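Side-chain contacts in glucose-6-phosphate 1-dehydrogenase (Mycobacterium avium, PDB 4LGV), which catalyses the oxidation of glucose 6-phosphate to 6-phosphogluconolactone with a nicotinamide cofactor, the entry step of the oxidative pentose phosphate pathway: residues Leu51-Leu54 and Glu55-Glu59; Thr91-Asp94 and Ala95-Asp98; Asp192-Leu195 and Gly196-Pro199. One frame throughout, in Å; residues are numbered along the deposited sequence.

How the contacts relate
All three contacts lie in the nucleotide-binding part of the chain, built on a parallel sheet of beta-alpha-beta units, and follow one another in numerical order. Contact 1 ends helix 41-56, the helix between strands 32-36 and 64-68; contact 2 starts helix 94-103, which leads into edge strand 104-108. Their centres are about 10 Å apart and they touch, Tyr52 OH reaching Asp93 N at 2.7 Å, a probable hydrogen bond that ties the end of one helix to the start of the other. Contact 3 follows strand 188-191 at the sheet's opposite edge, its centre about 20 Å from contact 1 and 27 Å from contact 2. The first two lie well out from the chain's centre, whereas the third lies about 4 Å from it.

Contact 1. Residues Leu51-Leu54 and Glu55-Glu59; sequences LYRL and ERREE
Leu54 O receives the amide of Glu59 in a nearly straight bond, Glu59 N to Leu54 O 2.8 Å, as the chain leaves its helix. Arg57 folds back against this end: its chain bends at chi3 (-72°), which lays one face of the guanidinium over the carbonyl oxygen of Arg53, with O above the centre of the group. From there Arg57 NE meets Glu59 OE1 at 3.1 Å in a salt bridge, in the guanidinium plane but from above that of the carboxylate. Leu54 CD2 touches both partners, 3.5 Å from Arg57 NH2 and 3.4 Å from Glu59 OE1.

The backbone here is a Schellman motif, closing helix 41-56 of the beta-alpha-beta unit with strands 32-36 and 64-68; Glu58 takes a positive phi, and its N bonds to Glu55 O at 2.9 Å.

Arg53 and Arg56 run side by side, Arg53 NH1 3.8 Å from Arg56 NH2, their planes 78° apart. Glu90 forms salt bridges with both, which probably offsets the like charges, while Glu417 joins Arg53 to Arg57. Arg56 NH1 also nears the edge of the Tyr52 ring, at 3.7 Å from Tyr52 CE2, and one water bridges it to Tyr52 OH, which also bonds to Asp93 N.

Contact 2. Residues Thr91-Asp94 and Ala95-Asp98; sequences TFDD and AVFD
Asp93 turns its carboxylate back onto the amides that follow it. With CG anti to the backbone N (chi1 173°), OD1 comes within 2.9 Å of Ala95 N and 3.4 Å of Val96 N; both bonds are weak, yet together they make Asp93 the N-cap of helix 94-103. The same carboxylate crosses the Val96 side chain at about a right angle, CG lying 3.6 Å from Val96 CG2. Meanwhile the main-chain oxygen of Asp93 starts the regular helix bonding, with Phe97 N at 3.0 Å from Asp93 O.

Beside the cap, Phe92 CZ lies 3.6 Å from Phe97 CB. The rings meet obliquely, centroids 5.6 Å apart and planes 36° from each other, and the pair spans the residue before the cap and the fourth residue after it: a hydrophobic staple beside the N-cap. Asp94 and Asp98, one helical turn apart, bring their OD1 atoms to 4.0 Å. A water donates to both, and Arg82 forms a salt bridge with Asp94 OD1, so the two acids are probably less repulsive than their spacing suggests; a helix start would also favour negative charge.

Farther out, Tyr52 OH, on helix 41-56, bonds to Asp93 N and positions the residue that caps. The staple lies on helix 74-87 through Arg82 and Ile85, whereas Val96 packs on Tyr52, Glu55 and Arg56 of helix 41-56. Helix 94-103 thus starts between two helices and runs on into edge strand 104-108 of the parallel sheet.

Contact 3. Residues Asp192-Leu195 and Gly196-Pro199; sequences DHFL and GKQP
Gln198 places CG anti to its carbonyl carbon (chi1 -78°) and then stays extended, which brings its side chain alongside that of Leu195, both pointing the same way; Gln198 NE2 ends 3.8 Å from Leu195 CG. A similar first torsion in Lys197 (-65°) brings Lys197 CG to 3.6 Å from Phe194 O, and the aliphatic chain runs on to the edge of the Phe194 ring, a loose approach in which Lys197 CD lies 4.5 Å from Phe194 CD1.

Tight turns make these neighbours. The run opens with an Asx turn, Phe194 N to Asp192 OD1 3.1 Å, on the anti side and somewhat out of the carboxylate plane. Bonds three residues apart follow: Leu195 N to Asp192 O, a weak one from Gly196 N to His193 O, then Lys197 N to Phe194 O at 3.0 Å and Gln198 N to Leu195 O at 2.9 Å. In the last two the donor stands well above the carbonyl plane, as in the narrow winding of a 3-10 segment. The sequence DHFLGK matches the signature motif of glucose-6-phosphate dehydrogenases, consistent with a place in the substrate-binding region.

Polar ends are held from beyond the turn. Gln198 NE2 bonds to His255 ND1, and Asp192 pairs with Lys163 and Asn254. Lys197 NZ has three acceptors, Asp379 OD2, Leu409 O and Gly410 O, which together probably fix the direction of the ammonium group.

Contact 1. Residues Leu51-Leu54 and Glu55-Glu59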
loop_
_atom_site.group_PDB
_atom_site.type_symbol
_atom_site.label_atom_id
_atom_site.label_comp_id
_atom_site.label_asym_id
_atom_site.label_seq_id
_atom_site.Cartn_x
_atom_site.Cartn_y
_atom_site.Cartn_z
ATOM N N LEU A 51 -29.655 -22.578 33.529
ATOM C CA LEU A 51 -30.652 -23.485 33.065
ATOM C C LEU A 51 -32.075 -22.900 33.179
ATOM O O LEU A 51 -32.918 -23.024 32.264
ATOM C CB LEU A 51 -30.576 -24.797 33.851
ATOM C CG LEU A 51 -29.303 -25.609 33.631
ATOM C CD1 LEU A 51 -29.250 -26.775 34.603
ATOM C CD2 LEU A 51 -29.246 -26.104 32.225
ATOM N N TYR A 52 -32.330 -22.250 34.304
ATOM C CA TYR A 52 -33.609 -21.566 34.531
ATOM C C TYR A 52 -33.868 -20.554 33.429
ATOM O O TYR A 52 -35.005 -20.474 32.880
ATOM C CB TYR A 52 -33.626 -20.897 35.926
ATOM C CG TYR A 52 -34.827 -20.053 36.180
ATOM C CD1 TYR A 52 -36.007 -20.619 36.665
ATOM C CD2 TYR A 52 -34.818 -18.676 35.920
ATOM C CE1 TYR A 52 -37.153 -19.852 36.812
ATOM C CE2 TYR A 52 -35.959 -17.894 36.103
ATOM C CZ TYR A 52 -37.098 -18.484 36.554
ATOM O OH TYR A 52 -38.209 -17.710 36.738
ATOM N N ARG A 53 -32.852 -19.759 33.090
ATOM C CA ARG A 53 -33.037 -18.694 32.063
ATOM C C ARG A 53 -33.259 -19.286 30.679
ATOM O O ARG A 53 -34.061 -18.796 29.892
ATOM C CB ARG A 53 -31.847 -17.730 32.044
ATOM C CG ARG A 53 -31.743 -16.865 33.298
ATOM C CD ARG A 53 -30.380 -16.188 33.421
ATOM N NE ARG A 53 -30.037 -15.300 32.309
ATOM C CZ ARG A 53 -30.306 -13.995 32.261
ATOM N NH1 ARG A 53 -30.882 -13.372 33.257
ATOM N NH2 ARG A 53 -29.944 -13.305 31.196
ATOM N N LEU A 54 -32.589 -20.390 30.395
ATOM C CA LEU A 54 -32.781 -21.053 29.109
ATOM C C LEU A 54 -34.201 -21.605 29.059
ATOM O O LEU A 54 -34.869 -21.510 28.027
ATOM C CB LEU A 54 -31.741 -22.133 28.887
ATOM C CG LEU A 54 -30.291 -21.678 28.631
ATOM C CD1 LEU A 54 -29.318 -22.841 28.829
ATOM C CD2 LEU A 54 -30.125 -21.130 27.241
ATOM N N GLU A 55 -34.683 -22.138 30.185
ATOM C CA GLU A 55 -36.068 -22.605 30.274
ATOM C C GLU A 55 -37.060 -21.490 30.067
ATOM O O GLU A 55 -38.021 -21.640 29.322
ATOM C CB GLU A 55 -36.332 -23.247 31.629
ATOM C CG GLU A 55 -37.704 -23.874 31.767
ATOM C CD GLU A 55 -37.823 -25.093 30.913
ATOM O OE1 GLU A 55 -37.180 -26.111 31.230
ATOM O OE2 GLU A 55 -38.529 -25.033 29.904
ATOM N N ARG A 56 -36.844 -20.365 30.720
ATOM C CA ARG A 56 -37.688 -19.216 30.474
ATOM C C ARG A 56 -37.763 -18.803 29.003
ATOM O O ARG A 56 -38.809 -18.421 28.532
ATOM C CB ARG A 56 -37.249 -18.000 31.315
ATOM C CG ARG A 56 -38.176 -16.787 31.124
ATOM C CD ARG A 56 -37.876 -15.710 32.155
ATOM N NE ARG A 56 -36.519 -15.174 31.978
ATOM C CZ ARG A 56 -35.701 -14.743 32.948
ATOM N NH1 ARG A 56 -36.079 -14.743 34.220
ATOM N NH2 ARG A 56 -34.491 -14.280 32.618
ATOM N N ARG A 57 -36.634 -18.818 28.310
ATOM C CA ARG A 57 -36.574 -18.483 26.876
ATOM C C ARG A 57 -37.041 -19.649 25.981
ATOM O O ARG A 57 -36.948 -19.566 24.755
ATOM C CB ARG A 57 -35.142 -18.123 26.480
ATOM C CG ARG A 57 -34.657 -16.843 27.111
ATOM C CD ARG A 57 -33.428 -16.276 26.409
ATOM N NE ARG A 57 -32.248 -17.073 26.690
ATOM C CZ ARG A 57 -31.460 -16.934 27.769
ATOM N NH1 ARG A 57 -31.702 -16.013 28.695
ATOM N NH2 ARG A 57 -30.408 -17.735 27.931
ATOM N N GLU A 58 -37.508 -20.728 26.611
ATOM C CA GLU A 58 -37.994 -21.926 25.922
ATOM C C GLU A 58 -36.906 -22.594 25.082
ATOM O O GLU A 58 -37.193 -23.193 24.083
ATOM C CB GLU A 58 -39.225 -21.610 25.074
ATOM C CG GLU A 58 -40.402 -21.082 25.908
ATOM C CD GLU A 58 -41.597 -20.618 25.097
ATOM O OE1 GLU A 58 -41.505 -20.461 23.863
ATOM O OE2 GLU A 58 -42.635 -20.389 25.707
ATOM N N GLU A 59 -35.665 -22.525 25.534
ATOM C CA GLU A 59 -34.546 -23.105 24.815
ATOM C C GLU A 59 -34.083 -24.480 25.341
ATOM O O GLU A 59 -33.238 -25.104 24.723
ATOM C CB GLU A 59 -33.385 -22.103 24.743
ATOM C CG GLU A 59 -33.676 -20.942 23.784
ATOM C CD GLU A 59 -32.655 -19.787 23.858
ATOM O OE1 GLU A 59 -31.990 -19.562 24.884
ATOM O OE2 GLU A 59 -32.510 -19.071 22.862
HETATM O O HOH W 1 -38.212 -15.209 35.484
#

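Contact 2. Residues Thr91-Asp94 and Ala95-Asp98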
loop_
_atom_site.group_PDB
_atom_site.type_symbol
_atom_site.label_atom_id
_atom_site.label_comp_id
_atom_site.label_asym_id
_atom_site.label_seq_id
_atom_site.Cartn_x
_atom_site.Cartn_y
_atom_site.Cartn_z
ATOM N N THR A 91 -35.362 -12.915 38.681
ATOM C CA THR A 91 -36.819 -12.929 38.828
ATOM C C THR A 91 -37.305 -14.391 38.759
ATOM O O THR A 91 -37.045 -15.095 37.786
ATOM C CB THR A 91 -37.495 -12.123 37.714
ATOM O OG1 THR A 91 -37.128 -10.733 37.822
ATOM C CG2 THR A 91 -39.036 -12.217 37.819
ATOM N N PHE A 92 -38.003 -14.830 39.796
ATOM C CA PHE A 92 -38.414 -16.236 39.950
ATOM C C PHE A 92 -39.883 -16.428 39.562
ATOM O O PHE A 92 -40.787 -15.770 40.108
ATOM C CB PHE A 92 -38.204 -16.718 41.394
ATOM C CG PHE A 92 -38.350 -18.208 41.547
ATOM C CD1 PHE A 92 -37.277 -19.035 41.332
ATOM C CD2 PHE A 92 -39.561 -18.775 41.869
ATOM C CE1 PHE A 92 -37.396 -20.394 41.457
ATOM C CE2 PHE A 92 -39.708 -20.147 42.010
ATOM C CZ PHE A 92 -38.624 -20.958 41.794
ATOM N N ASP A 93 -40.102 -17.287 38.582
ATOM C CA ASP A 93 -41.444 -17.660 38.107
ATOM C C ASP A 93 -41.576 -19.168 38.313
ATOM O O ASP A 93 -40.817 -19.952 37.765
ATOM C CB ASP A 93 -41.564 -17.248 36.642
ATOM C CG ASP A 93 -42.828 -17.709 35.974
ATOM O OD1 ASP A 93 -43.494 -18.660 36.446
ATOM O OD2 ASP A 93 -43.221 -17.050 34.968
ATOM N N ASP A 94 -42.517 -19.538 39.159
ATOM C CA ASP A 94 -42.708 -20.885 39.609
ATOM C C ASP A 94 -43.123 -21.833 38.493
ATOM O O ASP A 94 -42.741 -23.011 38.532
ATOM C CB ASP A 94 -43.680 -20.906 40.782
ATOM C CG ASP A 94 -43.578 -22.205 41.650
ATOM O OD1 ASP A 94 -42.497 -22.857 41.781
ATOM O OD2 ASP A 94 -44.618 -22.572 42.226
ATOM N N ALA A 95 -43.895 -21.363 37.516
ATOM C CA ALA A 95 -44.236 -22.180 36.348
ATOM C C ALA A 95 -43.006 -22.534 35.530
ATOM O O ALA A 95 -42.891 -23.663 35.042
ATOM C CB ALA A 95 -45.267 -21.479 35.444
ATOM N N VAL A 96 -42.093 -21.574 35.368
ATOM C CA VAL A 96 -40.843 -21.796 34.652
ATOM C C VAL A 96 -40.033 -22.802 35.400
ATOM O O VAL A 96 -39.446 -23.709 34.792
ATOM C CB VAL A 96 -40.048 -20.485 34.471
ATOM C CG1 VAL A 96 -38.679 -20.734 33.859
ATOM C CG2 VAL A 96 -40.825 -19.483 33.586
ATOM N N PHE A 97 -39.947 -22.641 36.720
ATOM C CA PHE A 97 -39.146 -23.543 37.534
ATOM C C PHE A 97 -39.709 -24.959 37.453
ATOM O O PHE A 97 -38.955 -25.919 37.320
ATOM C CB PHE A 97 -39.056 -23.101 38.996
ATOM C CG PHE A 97 -38.263 -24.030 39.845
ATOM C CD1 PHE A 97 -36.912 -23.895 39.892
ATOM C CD2 PHE A 97 -38.864 -25.115 40.510
ATOM C CE1 PHE A 97 -36.126 -24.771 40.611
ATOM C CE2 PHE A 97 -38.079 -26.026 41.237
ATOM C CZ PHE A 97 -36.698 -25.828 41.288
ATOM N N ASP A 98 -41.033 -25.077 37.463
ATOM C CA ASP A 98 -41.663 -26.402 37.378
ATOM C C ASP A 98 -41.341 -27.108 36.060
ATOM O O ASP A 98 -41.162 -28.321 36.053
ATOM C CB ASP A 98 -43.195 -26.381 37.631
ATOM C CG ASP A 98 -43.567 -26.261 39.112
ATOM O OD1 ASP A 98 -42.678 -26.370 39.983
ATOM O OD2 ASP A 98 -44.786 -26.048 39.410
HETATM O O HOH W 2 -42.258 -25.249 42.349
#

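Contact 3. Residues Asp192-Leu195 and Gly196-Pro199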
loop_
_atom_site.group_PDB
_atom_site.type_symbol
_atom_site.label_atom_id
_atom_site.label_comp_id
_atom_site.label_asym_id
_atom_site.label_seq_id
_atom_site.Cartn_x
_atom_site.Cartn_y
_atom_site.Cartn_z
ATOM N N ASP A 192 -14.419 -21.784 29.347
ATOM C CA ASP A 192 -13.796 -20.659 30.043
ATOM C C ASP A 192 -14.778 -19.519 29.960
ATOM O O ASP A 192 -15.016 -18.987 28.882
ATOM C CB ASP A 192 -12.463 -20.293 29.386
ATOM C CG ASP A 192 -11.721 -19.150 30.107
ATOM O OD1 ASP A 192 -12.353 -18.332 30.799
ATOM O OD2 ASP A 192 -10.474 -19.098 29.999
ATOM N N HIS A 193 -15.367 -19.160 31.104
ATOM C CA HIS A 193 -16.447 -18.177 31.127
ATOM C C HIS A 193 -16.060 -16.872 30.484
ATOM O O HIS A 193 -16.886 -16.259 29.842
ATOM C CB HIS A 193 -16.927 -17.948 32.550
ATOM C CG HIS A 193 -17.311 -19.212 33.218
ATOM N ND1 HIS A 193 -17.434 -19.319 34.580
ATOM C CD2 HIS A 193 -17.534 -20.450 32.707
ATOM C CE1 HIS A 193 -17.721 -20.570 34.878
ATOM N NE2 HIS A 193 -17.795 -21.273 33.763
ATOM N N PHE A 194 -14.785 -16.468 30.620
ATOM C CA PHE A 194 -14.329 -15.235 29.957
ATOM C C PHE A 194 -14.558 -15.238 28.437
ATOM O O PHE A 194 -14.976 -14.240 27.876
ATOM C CB PHE A 194 -12.884 -14.932 30.247
ATOM C CG PHE A 194 -12.637 -14.459 31.651
ATOM C CD1 PHE A 194 -13.189 -13.281 32.114
ATOM C CD2 PHE A 194 -11.842 -15.167 32.493
ATOM C CE1 PHE A 194 -12.960 -12.844 33.405
ATOM C CE2 PHE A 194 -11.626 -14.748 33.785
ATOM C CZ PHE A 194 -12.169 -13.582 34.256
ATOM N N LEU A 195 -14.323 -16.361 27.789
ATOM C CA LEU A 195 -14.526 -16.486 26.336
ATOM C C LEU A 195 -15.941 -16.261 25.883
ATOM O O LEU A 195 -16.164 -15.771 24.802
ATOM C CB LEU A 195 -14.052 -17.849 25.801
ATOM C CG LEU A 195 -12.628 -17.745 25.289
ATOM C CD1 LEU A 195 -11.682 -17.456 26.443
ATOM C CD2 LEU A 195 -12.253 -19.042 24.595
ATOM N N GLY A 196 -16.898 -16.560 26.763
ATOM C CA GLY A 196 -18.305 -16.274 26.528
ATOM C C GLY A 196 -18.609 -14.826 26.343
ATOM O O GLY A 196 -19.684 -14.501 25.862
ATOM N N LYS A 197 -17.681 -13.939 26.720
ATOM C CA LYS A 197 -17.835 -12.500 26.517
ATOM C C LYS A 197 -17.334 -12.037 25.175
ATOM O O LYS A 197 -17.451 -10.862 24.843
ATOM C CB LYS A 197 -17.030 -11.724 27.573
ATOM C CG LYS A 197 -17.513 -11.904 28.992
ATOM C CD LYS A 197 -16.592 -11.214 30.019
ATOM C CE LYS A 197 -17.265 -11.087 31.385
ATOM N NZ LYS A 197 -18.387 -10.089 31.291
ATOM N N GLN A 198 -16.673 -12.899 24.440
ATOM C CA GLN A 198 -16.006 -12.449 23.252
ATOM C C GLN A 198 -16.971 -12.319 22.082
ATOM O O GLN A 198 -17.673 -13.273 21.741
ATOM C CB GLN A 198 -14.874 -13.396 22.895
ATOM C CG GLN A 198 -13.672 -13.137 23.777
ATOM C CD GLN A 198 -12.438 -13.910 23.366
ATOM O OE1 GLN A 198 -12.231 -14.162 22.195
ATOM N NE2 GLN A 198 -11.575 -14.234 24.344
ATOM N N PRO A 199 -16.979 -11.145 21.440
ATOM C CA PRO A 199 -17.813 -10.926 20.285
ATOM C C PRO A 199 -17.119 -11.420 19.031
ATOM O O PRO A 199 -16.695 -10.600 18.185
ATOM C CB PRO A 199 -17.978 -9.398 20.287
ATOM C CG PRO A 199 -16.722 -8.866 20.858
ATOM C CD PRO A 199 -16.247 -9.927 21.822
#